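Local coordinates for protein esterase (Xanthomonas oryzae pv. oryzae, PDB 3H2G) that hydrolyses ester bonds to degrade rice cell walls during infection, and probably does so with an alpha/beta-hydrolase catalytic domain, at residues Q186-E190 with W322-T328; Y209-F215 with L314-L320; A40-V44 with I69-C75. One frame throughout, in Å; residues are numbered along the deposited sequence.

Contact 1 (Q186-E190 with W322-T328)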
loop_
_atom_site.group_PDB
_atom_site.type_symbol
_atom_site.label_atom_id
_atom_site.label_comp_id
_atom_site.label_asym_id
_atom_site.label_seq_id
_atom_site.Cartn_x
_atom_site.Cartn_y
_atom_site.Cartn_z
ATOM N N GLN A 186 -11.392 0.404 -0.743
ATOM C CA GLN A 186 -12.542 1.258 -0.467
ATOM C C GLN A 186 -13.569 1.138 -1.590
ATOM O O GLN A 186 -14.767 1.019 -1.343
ATOM C CB GLN A 186 -12.104 2.716 -0.343
ATOM C CG GLN A 186 -13.273 3.683 -0.269
ATOM C CD GLN A 186 -12.838 5.133 -0.274
ATOM O OE1 GLN A 186 -11.649 5.440 -0.389
ATOM N NE2 GLN A 186 -13.805 6.038 -0.154
ATOM N N ARG A 187 -13.094 1.175 -2.829
ATOM C CA ARG A 187 -13.984 1.078 -3.976
ATOM C C ARG A 187 -14.765 -0.234 -3.970
ATOM O O ARG A 187 -15.965 -0.250 -4.241
ATOM C CB ARG A 187 -13.186 1.199 -5.280
ATOM C CG ARG A 187 -14.065 1.197 -6.529
ATOM C CD ARG A 187 -13.252 1.370 -7.801
ATOM N NE ARG A 187 -12.321 0.264 -8.009
ATOM C CZ ARG A 187 -11.537 0.143 -9.076
ATOM N NH1 ARG A 187 -11.575 1.064 -10.033
ATOM N NH2 ARG A 187 -10.721 -0.895 -9.189
ATOM N N GLU A 188 -14.080 -1.328 -3.653
ATOM C CA GLU A 188 -14.702 -2.651 -3.624
ATOM C C GLU A 188 -15.742 -2.797 -2.516
ATOM O O GLU A 188 -16.822 -3.346 -2.740
ATOM C CB GLU A 188 -13.622 -3.727 -3.475
ATOM C CG GLU A 188 -14.137 -5.165 -3.424
ATOM C CD GLU A 188 -14.911 -5.568 -4.668
ATOM O OE1 GLU A 188 -14.659 -4.995 -5.750
ATOM O OE2 GLU A 188 -15.763 -6.474 -4.564
ATOM N N ILE A 189 -15.422 -2.310 -1.322
ATOM C CA ILE A 189 -16.357 -2.405 -0.208
ATOM C C ILE A 189 -17.613 -1.578 -0.487
ATOM O O ILE A 189 -18.732 -2.048 -0.281
ATOM C CB ILE A 189 -15.696 -1.944 1.113
ATOM C CG1 ILE A 189 -14.602 -2.945 1.514
ATOM C CG2 ILE A 189 -16.745 -1.825 2.214
ATOM C CD1 ILE A 189 -13.843 -2.570 2.783
ATOM N N GLU A 190 -17.438 -0.351 -0.965
ATOM C CA GLU A 190 -18.593 0.488 -1.267
ATOM C C GLU A 190 -19.459 -0.142 -2.359
ATOM O O GLU A 190 -20.694 -0.092 -2.304
ATOM C CB GLU A 190 -18.136 1.885 -1.705
ATOM C CG GLU A 190 -17.551 2.723 -0.573
ATOM C CD GLU A 190 -17.120 4.108 -1.022
ATOM O OE1 GLU A 190 -17.590 4.571 -2.084
ATOM O OE2 GLU A 190 -16.325 4.740 -0.300
ATOM N N TRP A 322 -14.997 6.504 -10.601
ATOM C CA TRP A 322 -16.020 6.084 -9.658
ATOM C C TRP A 322 -16.360 7.241 -8.731
ATOM O O TRP A 322 -15.698 8.281 -8.757
ATOM C CB TRP A 322 -15.571 4.854 -8.857
ATOM C CG TRP A 322 -14.331 5.029 -8.040
ATOM C CD1 TRP A 322 -13.068 5.284 -8.499
ATOM C CD2 TRP A 322 -14.229 4.925 -6.616
ATOM N NE1 TRP A 322 -12.185 5.344 -7.444
ATOM C CE2 TRP A 322 -12.872 5.128 -6.278
ATOM C CE3 TRP A 322 -15.154 4.680 -5.592
ATOM C CZ2 TRP A 322 -12.416 5.093 -4.957
ATOM C CZ3 TRP A 322 -14.697 4.644 -4.271
ATOM C CH2 TRP A 322 -13.341 4.850 -3.968
ATOM N N ALA A 323 -17.405 7.067 -7.932
ATOM C CA ALA A 323 -17.847 8.109 -7.016
ATOM C C ALA A 323 -17.765 7.627 -5.570
ATOM O O ALA A 323 -18.638 6.896 -5.102
ATOM C CB ALA A 323 -19.283 8.518 -7.361
ATOM N N PRO A 324 -16.707 8.031 -4.845
ATOM C CA PRO A 324 -16.518 7.633 -3.446
ATOM C C PRO A 324 -17.663 8.123 -2.563
ATOM O O PRO A 324 -18.074 9.282 -2.653
ATOM C CB PRO A 324 -15.180 8.277 -3.079
ATOM C CG PRO A 324 -14.456 8.339 -4.400
ATOM C CD PRO A 324 -15.551 8.808 -5.326
ATOM N N GLN A 325 -18.173 7.231 -1.717
ATOM C CA GLN A 325 -19.281 7.556 -0.824
ATOM C C GLN A 325 -18.806 7.798 0.610
ATOM O O GLN A 325 -19.462 8.494 1.386
ATOM C CB GLN A 325 -20.305 6.415 -0.831
ATOM C CG GLN A 325 -21.576 6.708 -0.050
ATOM C CD GLN A 325 -22.620 7.454 -0.870
ATOM O OE1 GLN A 325 -22.330 7.972 -1.952
ATOM N NE2 GLN A 325 -23.844 7.518 -0.350
ATOM N N THR A 326 -17.665 7.216 0.951
ATOM C CA THR A 326 -17.094 7.344 2.290
ATOM C C THR A 326 -16.268 8.616 2.464
ATOM O O THR A 326 -15.555 9.028 1.546
ATOM C CB THR A 326 -16.160 6.148 2.594
ATOM O OG1 THR A 326 -16.889 4.924 2.458
ATOM C CG2 THR A 326 -15.595 6.247 4.011
ATOM N N PRO A 327 -16.367 9.271 3.637
ATOM C CA PRO A 327 -15.570 10.484 3.837
ATOM C C PRO A 327 -14.120 10.064 3.591
ATOM O O PRO A 327 -13.622 9.129 4.220
ATOM C CB PRO A 327 -15.840 10.830 5.294
ATOM C CG PRO A 327 -17.282 10.438 5.448
ATOM C CD PRO A 327 -17.327 9.085 4.740
ATOM N N THR A 328 -13.454 10.746 2.670
ATOM C CA THR A 328 -12.090 10.383 2.314
ATOM C C THR A 328 -11.126 11.557 2.358
ATOM O O THR A 328 -11.487 12.684 2.024
ATOM C CB THR A 328 -12.070 9.776 0.894
ATOM O OG1 THR A 328 -13.034 8.720 0.820
ATOM C CG2 THR A 328 -10.694 9.218 0.552
HETATM O O HOH W 1 -18.520 3.927 -4.487
#
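E190 and Q325 bring their CA atoms to 7.1 Å where helix 177-192 passes the irregular chain leading into strand 328-332. The carboxylate of E190 binds the backbone and side chain at Q325 and T326: its OE1 accepts from the backbone N of Q325 at 2.7 Å, and its OE2 from OG1 of T326 at 2.8 Å and, more loosely, from N of T326 at 3.1 Å. All three donors stand well out of the carboxylate plane. On the syn side of OE2 of E190 comes NE2 of Q186, 2.8 Å away and a helical turn earlier. The same NE2 of Q186 reaches OG1 of T328 at 3.0 Å. OE1 of Q186 accepts from OG of S202, which probably fixes which way round the amide lies. CB of R187 lies over the six-membered ring of W322, 3.7 Å from its centroid; with CG anti to N (chi1 -176°) the chain runs on across the ring. CG of P324 lies over the opposite face, toward its rim. A water joins OE1 of E190 to the carbonyl of A323. With three protein donors on OE2 and a backbone N-H plus water on OE1, the carboxylate is probably held ionised.

Contact 2 (Y209-F215 with L314-L320)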
loop_
_atom_site.group_PDB
_atom_site.type_symbol
_atom_site.label_atom_id
_atom_site.label_comp_id
_atom_site.label_asym_id
_atom_site.label_seq_id
_atom_site.Cartn_x
_atom_site.Cartn_y
_atom_site.Cartn_z
ATOM N N TYR A 209 -3.058 6.822 -7.696
ATOM C CA TYR A 209 -4.436 6.592 -8.137
ATOM C C TYR A 209 -4.580 6.717 -9.652
ATOM O O TYR A 209 -5.337 5.968 -10.277
ATOM C CB TYR A 209 -5.378 7.572 -7.427
ATOM C CG TYR A 209 -4.989 7.805 -5.982
ATOM C CD1 TYR A 209 -4.882 6.740 -5.088
ATOM C CD2 TYR A 209 -4.642 9.078 -5.532
ATOM C CE1 TYR A 209 -4.428 6.933 -3.786
ATOM C CE2 TYR A 209 -4.184 9.286 -4.232
ATOM C CZ TYR A 209 -4.074 8.209 -3.367
ATOM O OH TYR A 209 -3.561 8.397 -2.106
ATOM N N ALA A 210 -3.872 7.679 -10.234
ATOM C CA ALA A 210 -3.877 7.862 -11.682
ATOM C C ALA A 210 -2.624 7.095 -12.096
ATOM O O ALA A 210 -1.618 7.676 -12.511
ATOM C CB ALA A 210 -3.755 9.343 -12.035
ATOM N N LEU A 211 -2.705 5.775 -11.949
ATOM C CA LEU A 211 -1.597 4.869 -12.223
ATOM C C LEU A 211 -0.948 5.008 -13.588
ATOM O O LEU A 211 0.258 5.233 -13.684
ATOM C CB LEU A 211 -2.050 3.420 -12.005
ATOM C CG LEU A 211 -0.947 2.358 -12.059
ATOM C CD1 LEU A 211 0.118 2.678 -11.018
ATOM C CD2 LEU A 211 -1.537 0.980 -11.805
ATOM N N GLU A 212 -1.739 4.868 -14.647
ATOM C CA GLU A 212 -1.202 4.981 -15.999
ATOM C C GLU A 212 -0.537 6.336 -16.249
ATOM O O GLU A 212 0.587 6.400 -16.752
ATOM C CB GLU A 212 -2.315 4.757 -17.029
ATOM C CG GLU A 212 -1.891 5.055 -18.463
ATOM C CD GLU A 212 -3.061 5.053 -19.428
ATOM O OE1 GLU A 212 -4.202 5.290 -18.978
ATOM O OE2 GLU A 212 -2.841 4.831 -20.637
ATOM N N GLN A 213 -1.221 7.419 -15.887
ATOM C CA GLN A 213 -0.671 8.755 -16.109
ATOM C C GLN A 213 0.585 9.007 -15.275
ATOM O O GLN A 213 1.481 9.739 -15.697
ATOM C CB GLN A 213 -1.721 9.827 -15.807
ATOM C CG GLN A 213 -1.337 11.215 -16.318
ATOM C CD GLN A 213 -1.147 11.242 -17.829
ATOM O OE1 GLN A 213 -2.036 10.849 -18.584
ATOM N NE2 GLN A 213 0.014 11.707 -18.273
ATOM N N THR A 214 0.649 8.400 -14.093
ATOM C CA THR A 214 1.810 8.557 -13.222
ATOM C C THR A 214 3.061 8.007 -13.908
ATOM O O THR A 214 4.129 8.623 -13.854
ATOM C CB THR A 214 1.599 7.827 -11.870
ATOM O OG1 THR A 214 0.635 8.540 -11.090
ATOM C CG2 THR A 214 2.897 7.741 -11.090
ATOM N N PHE A 215 2.928 6.848 -14.551
ATOM C CA PHE A 215 4.053 6.236 -15.257
ATOM C C PHE A 215 4.429 7.063 -16.476
ATOM O O PHE A 215 5.614 7.232 -16.787
ATOM C CB PHE A 215 3.720 4.802 -15.683
ATOM C CG PHE A 215 4.037 3.773 -14.639
ATOM C CD1 PHE A 215 3.233 3.623 -13.518
ATOM C CD2 PHE A 215 5.174 2.979 -14.759
ATOM C CE1 PHE A 215 3.556 2.699 -12.528
ATOM C CE2 PHE A 215 5.504 2.053 -13.777
ATOM C CZ PHE A 215 4.693 1.914 -12.660
ATOM N N LEU A 314 -1.785 -0.960 -16.897
ATOM C CA LEU A 314 -1.741 0.074 -15.866
ATOM C C LEU A 314 -3.094 0.784 -15.828
ATOM O O LEU A 314 -3.626 1.082 -14.756
ATOM C CB LEU A 314 -0.641 1.098 -16.166
ATOM C CG LEU A 314 0.815 0.645 -16.054
ATOM C CD1 LEU A 314 1.723 1.786 -16.487
ATOM C CD2 LEU A 314 1.130 0.227 -14.614
ATOM N N ALA A 315 -3.653 1.043 -17.007
ATOM C CA ALA A 315 -4.943 1.721 -17.104
ATOM C C ALA A 315 -6.063 0.915 -16.443
ATOM O O ALA A 315 -6.965 1.488 -15.832
ATOM C CB ALA A 315 -5.285 1.995 -18.574
ATOM N N ARG A 316 -6.011 -0.408 -16.566
ATOM C CA ARG A 316 -7.038 -1.253 -15.960
ATOM C C ARG A 316 -6.989 -1.110 -14.449
ATOM O O ARG A 316 -7.945 -1.439 -13.748
ATOM C CB ARG A 316 -6.825 -2.726 -16.318
ATOM C CG ARG A 316 -6.932 -3.048 -17.798
ATOM C CD ARG A 316 -6.900 -4.549 -18.006
ATOM N NE ARG A 316 -6.782 -4.920 -19.413
ATOM C CZ ARG A 316 -6.817 -6.172 -19.858
ATOM N NH1 ARG A 316 -6.968 -7.175 -19.005
ATOM N NH2 ARG A 316 -6.691 -6.421 -21.154
ATOM N N ASN A 317 -5.864 -0.616 -13.945
ATOM C CA ASN A 317 -5.715 -0.453 -12.515
ATOM C C ASN A 317 -5.745 0.991 -12.032
ATOM O O ASN A 317 -5.258 1.310 -10.947
ATOM C CB ASN A 317 -4.466 -1.204 -12.055
ATOM C CG ASN A 317 -4.657 -2.712 -12.134
ATOM O OD1 ASN A 317 -5.355 -3.304 -11.307
ATOM N ND2 ASN A 317 -4.071 -3.335 -13.145
ATOM N N ASN A 318 -6.332 1.867 -12.847
ATOM C CA ASN A 318 -6.498 3.261 -12.449
ATOM C C ASN A 318 -7.623 3.204 -11.424
ATOM O O ASN A 318 -8.443 2.289 -11.461
ATOM C CB ASN A 318 -6.975 4.140 -13.612
ATOM C CG ASN A 318 -5.856 4.550 -14.538
ATOM O OD1 ASN A 318 -4.712 4.696 -14.119
ATOM N ND2 ASN A 318 -6.189 4.767 -15.806
ATOM N N LEU A 319 -7.666 4.179 -10.527
ATOM C CA LEU A 319 -8.707 4.244 -9.500
ATOM C C LEU A 319 -9.378 5.610 -9.569
ATOM O O LEU A 319 -9.579 6.272 -8.552
ATOM C CB LEU A 319 -8.083 4.032 -8.119
ATOM C CG LEU A 319 -7.565 2.612 -7.871
ATOM C CD1 LEU A 319 -6.723 2.561 -6.600
ATOM C CD2 LEU A 319 -8.757 1.666 -7.773
ATOM N N LEU A 320 -9.749 6.011 -10.781
ATOM C CA LEU A 320 -10.345 7.321 -11.004
ATOM C C LEU A 320 -11.831 7.365 -11.357
ATOM O O LEU A 320 -12.553 8.259 -10.906
ATOM C CB LEU A 320 -9.568 8.035 -12.120
ATOM C CG LEU A 320 -8.045 8.103 -11.989
ATOM C CD1 LEU A 320 -7.439 8.651 -13.282
ATOM C CD2 LEU A 320 -7.671 8.985 -10.800
HETATM O O HOH W 2 -5.182 7.611 -17.289
HETATM O O HOH W 3 -3.949 7.384 -14.905
#
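Y209 and L319 join backbones in a straight hydrogen bond, N of L319 to O of Y209 at 2.9 Å, in the carbonyl plane. The setting is the base of a long, largely helical insertion between the adjacent parallel strands 198-205 and 328-332 of a probable alpha/beta-hydrolase fold: helix 211-218 starts the insertion and helix 309-316 lies near its end. An inverse gamma turn centred on A210, the N-cap residue, starts the first of these helices. The side chain of N318 meets it from across the contact, OD1 accepting from N of E212 at 3.0 Å in its amide plane. A water also links OD1 of N318 to N of Q213, so a single carbonyl oxygen serves two N-H groups of the first turn, one directly and one through water.

Apolar groups, chiefly leucines, make up much of the remaining contact. L314 packs against helix 211-218: its CD2 comes 3.9 Å from CG of L211, the two side chains crossing at about a right angle, and its CD1 rests over the face of F215, 4.0 Å from the ring centroid. A chi1 of -172° swings the L211 side chain away from its N, which lets CD2 settle 3.7 Å from CB of N317. L320 closes the other end, against CB of A210.

The second shell sets these groups in place. E212 runs extended past A315, and its OE2 forms a salt bridge with R311 of helix 309-316, while N317 is bonded to D313, Y246 and S141, and the hydroxyl of Y209 to G207. L319 leans on H180 and M183 of helix 177-192, and L320 on A347 and S350 of helix 342-353. OE1 of E212 lies 3.5 Å from CB of A315 and takes a hydrogen from a water.

Contact 3 (A40-V44 with I69-C75)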
loop_
_atom_site.group_PDB
_atom_site.type_symbol
_atom_site.label_atom_id
_atom_site.label_comp_id
_atom_site.label_asym_id
_atom_site.label_seq_id
_atom_site.Cartn_x
_atom_site.Cartn_y
_atom_site.Cartn_z
ATOM N N ALA A 40 1.156 7.990 24.281
ATOM C CA ALA A 40 0.346 6.830 23.935
ATOM C C ALA A 40 -0.731 6.655 24.990
ATOM O O ALA A 40 -0.561 7.070 26.136
ATOM C CB ALA A 40 1.220 5.577 23.872
ATOM N N LYS A 41 -1.852 6.057 24.606
ATOM C CA LYS A 41 -2.915 5.825 25.572
ATOM C C LYS A 41 -3.154 4.334 25.749
ATOM O O LYS A 41 -3.812 3.918 26.699
ATOM C CB LYS A 41 -4.219 6.499 25.133
ATOM C CG LYS A 41 -4.868 5.889 23.907
ATOM C CD LYS A 41 -6.387 6.049 23.949
ATOM C CE LYS A 41 -6.800 7.503 24.104
ATOM N NZ LYS A 41 -8.283 7.646 24.172
ATOM N N CYS A 42 -2.589 3.533 24.848
ATOM C CA CYS A 42 -2.783 2.083 24.876
ATOM C C CYS A 42 -1.513 1.247 24.807
ATOM O O CYS A 42 -0.502 1.673 24.240
ATOM C CB CYS A 42 -3.654 1.661 23.685
ATOM S SG CYS A 42 -5.182 2.620 23.474
ATOM N N ASN A 43 -1.578 0.049 25.386
ATOM C CA ASN A 43 -0.472 -0.896 25.288
ATOM C C ASN A 43 -0.828 -1.496 23.924
ATOM O O ASN A 43 -1.984 -1.408 23.501
ATOM C CB ASN A 43 -0.559 -2.007 26.349
ATOM C CG ASN A 43 -0.468 -1.486 27.774
ATOM O OD1 ASN A 43 0.383 -0.660 28.100
ATOM N ND2 ASN A 43 -1.341 -1.996 28.640
ATOM N N VAL A 44 0.132 -2.097 23.233
ATOM C CA VAL A 44 -0.164 -2.675 21.924
ATOM C C VAL A 44 0.333 -4.107 21.794
ATOM O O VAL A 44 1.504 -4.389 22.034
ATOM C CB VAL A 44 0.463 -1.837 20.784
ATOM C CG1 VAL A 44 0.159 -2.479 19.435
ATOM C CG2 VAL A 44 -0.076 -0.415 20.827
ATOM N N ILE A 69 -3.425 -5.031 18.304
ATOM C CA ILE A 69 -4.556 -4.884 19.216
ATOM C C ILE A 69 -4.239 -3.968 20.388
ATOM O O ILE A 69 -3.279 -4.200 21.126
ATOM C CB ILE A 69 -4.981 -6.260 19.782
ATOM C CG1 ILE A 69 -5.220 -7.244 18.635
ATOM C CG2 ILE A 69 -6.238 -6.112 20.632
ATOM C CD1 ILE A 69 -5.570 -8.651 19.097
ATOM N N PRO A 70 -5.046 -2.909 20.577
ATOM C CA PRO A 70 -4.827 -1.973 21.682
ATOM C C PRO A 70 -5.465 -2.509 22.961
ATOM O O PRO A 70 -6.354 -3.361 22.911
ATOM C CB PRO A 70 -5.514 -0.705 21.193
ATOM C CG PRO A 70 -6.707 -1.261 20.479
ATOM C CD PRO A 70 -6.118 -2.422 19.687
ATOM N N GLY A 71 -5.004 -2.004 24.099
ATOM C CA GLY A 71 -5.548 -2.422 25.379
ATOM C C GLY A 71 -4.930 -1.579 26.475
ATOM O O GLY A 71 -3.921 -0.914 26.244
ATOM N N GLY A 72 -5.528 -1.585 27.664
ATOM C CA GLY A 72 -4.970 -0.806 28.755
ATOM C C GLY A 72 -6.013 -0.122 29.618
ATOM O O GLY A 72 -7.144 0.086 29.185
ATOM N N GLU A 73 -5.622 0.237 30.837
ATOM C CA GLU A 73 -6.522 0.894 31.783
ATOM C C GLU A 73 -7.105 2.210 31.273
ATOM O O GLU A 73 -8.219 2.582 31.637
ATOM C CB GLU A 73 -5.798 1.139 33.109
ATOM C CG GLU A 73 -4.438 1.796 32.961
ATOM C CD GLU A 73 -3.794 2.114 34.295
ATOM O OE1 GLU A 73 -3.797 1.235 35.184
ATOM O OE2 GLU A 73 -3.279 3.240 34.454
ATOM N N ARG A 74 -6.351 2.916 30.438
ATOM C CA ARG A 74 -6.813 4.187 29.888
ATOM C C ARG A 74 -7.237 3.955 28.448
ATOM O O ARG A 74 -7.419 4.901 27.682
ATOM C CB ARG A 74 -5.676 5.211 29.901
ATOM C CG ARG A 74 -4.949 5.328 31.226
ATOM C CD ARG A 74 -3.782 6.296 31.113
ATOM N NE ARG A 74 -3.011 6.371 32.351
ATOM C CZ ARG A 74 -1.968 7.174 32.533
ATOM N NH1 ARG A 74 -1.567 7.976 31.556
ATOM N NH2 ARG A 74 -1.325 7.175 33.692
ATOM N N CYS A 75 -7.417 2.689 28.094
ATOM C CA CYS A 75 -7.747 2.328 26.726
ATOM C C CYS A 75 -8.841 1.275 26.564
ATOM O O CYS A 75 -8.664 0.304 25.832
ATOM C CB CYS A 75 -6.468 1.838 26.061
ATOM S SG CYS A 75 -6.585 1.416 24.304
HETATM O O HOH W 4 -3.821 2.385 28.899
#
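P70 and V44 put their side chains on one face of this antiparallel hairpin, and the amide of N43 stands on the other. CB of P70 meets CB of C42 at 3.9 Å; on the far face, ND2 of N43 hangs 3.8 Å from CA of G72, and OD1 of N43 is bonded to the backbone N of R18. The backbones explain this alternation. N43 and G71 form a hydrogen-bonded pair, tight from N of N43 to O of G71 at 2.7 Å and weak on return. V44 and P70 form the next, non-hydrogen-bonded pair, where a residue without an N-H costs the pairing nothing; CA of P70 instead points its hydrogen at O of N43, 3.4 Å away.

Beyond the last bridge the chains are joined covalently. SG of C42 and SG of C75 lie 2.0 Å apart, with a torsion of 84° about the S-S bond, close to the relaxed right angle. The two sulfurs meet because that of C75 sits trans to the backbone N (chi1 -176°), whereas C42 keeps its own beside the N (chi1 -50°). A type I turn from G72 to C75, closed by C75 N to G72 O at 2.8 Å, brings the second cysteine back. A water bridges O of K41 and N of R74.

Around the hairpin end, V44 pairs with Y16 of strand 7-16 and packs on I21 of helix 18-26. I69 rests on L159 and L162 of helix 141-162, and O of C75 is bonded to Y79, where strand 79-85 begins.

From the N terminus, contact 3 comes first: it joins the open end of the hairpin 43-54/60-71, closing a loop of 24 mostly strand residues near the 7-16 edge of the mixed sheet, and is complete before the other two open. Contact 1 then opens on helix 177-192 and closes only at 322-328, beside strand 328-332. Within that span contact 2 opens at 209-215 and closes at 314-320, so it nests in contact 1 and gathers the base of the helical insertion. These two touch, with CZ of R187 3.4 Å from CD2 of L319. Contacts 2 and 3 lie on opposite sides of the chain's centre, their own centres about 39 Å apart.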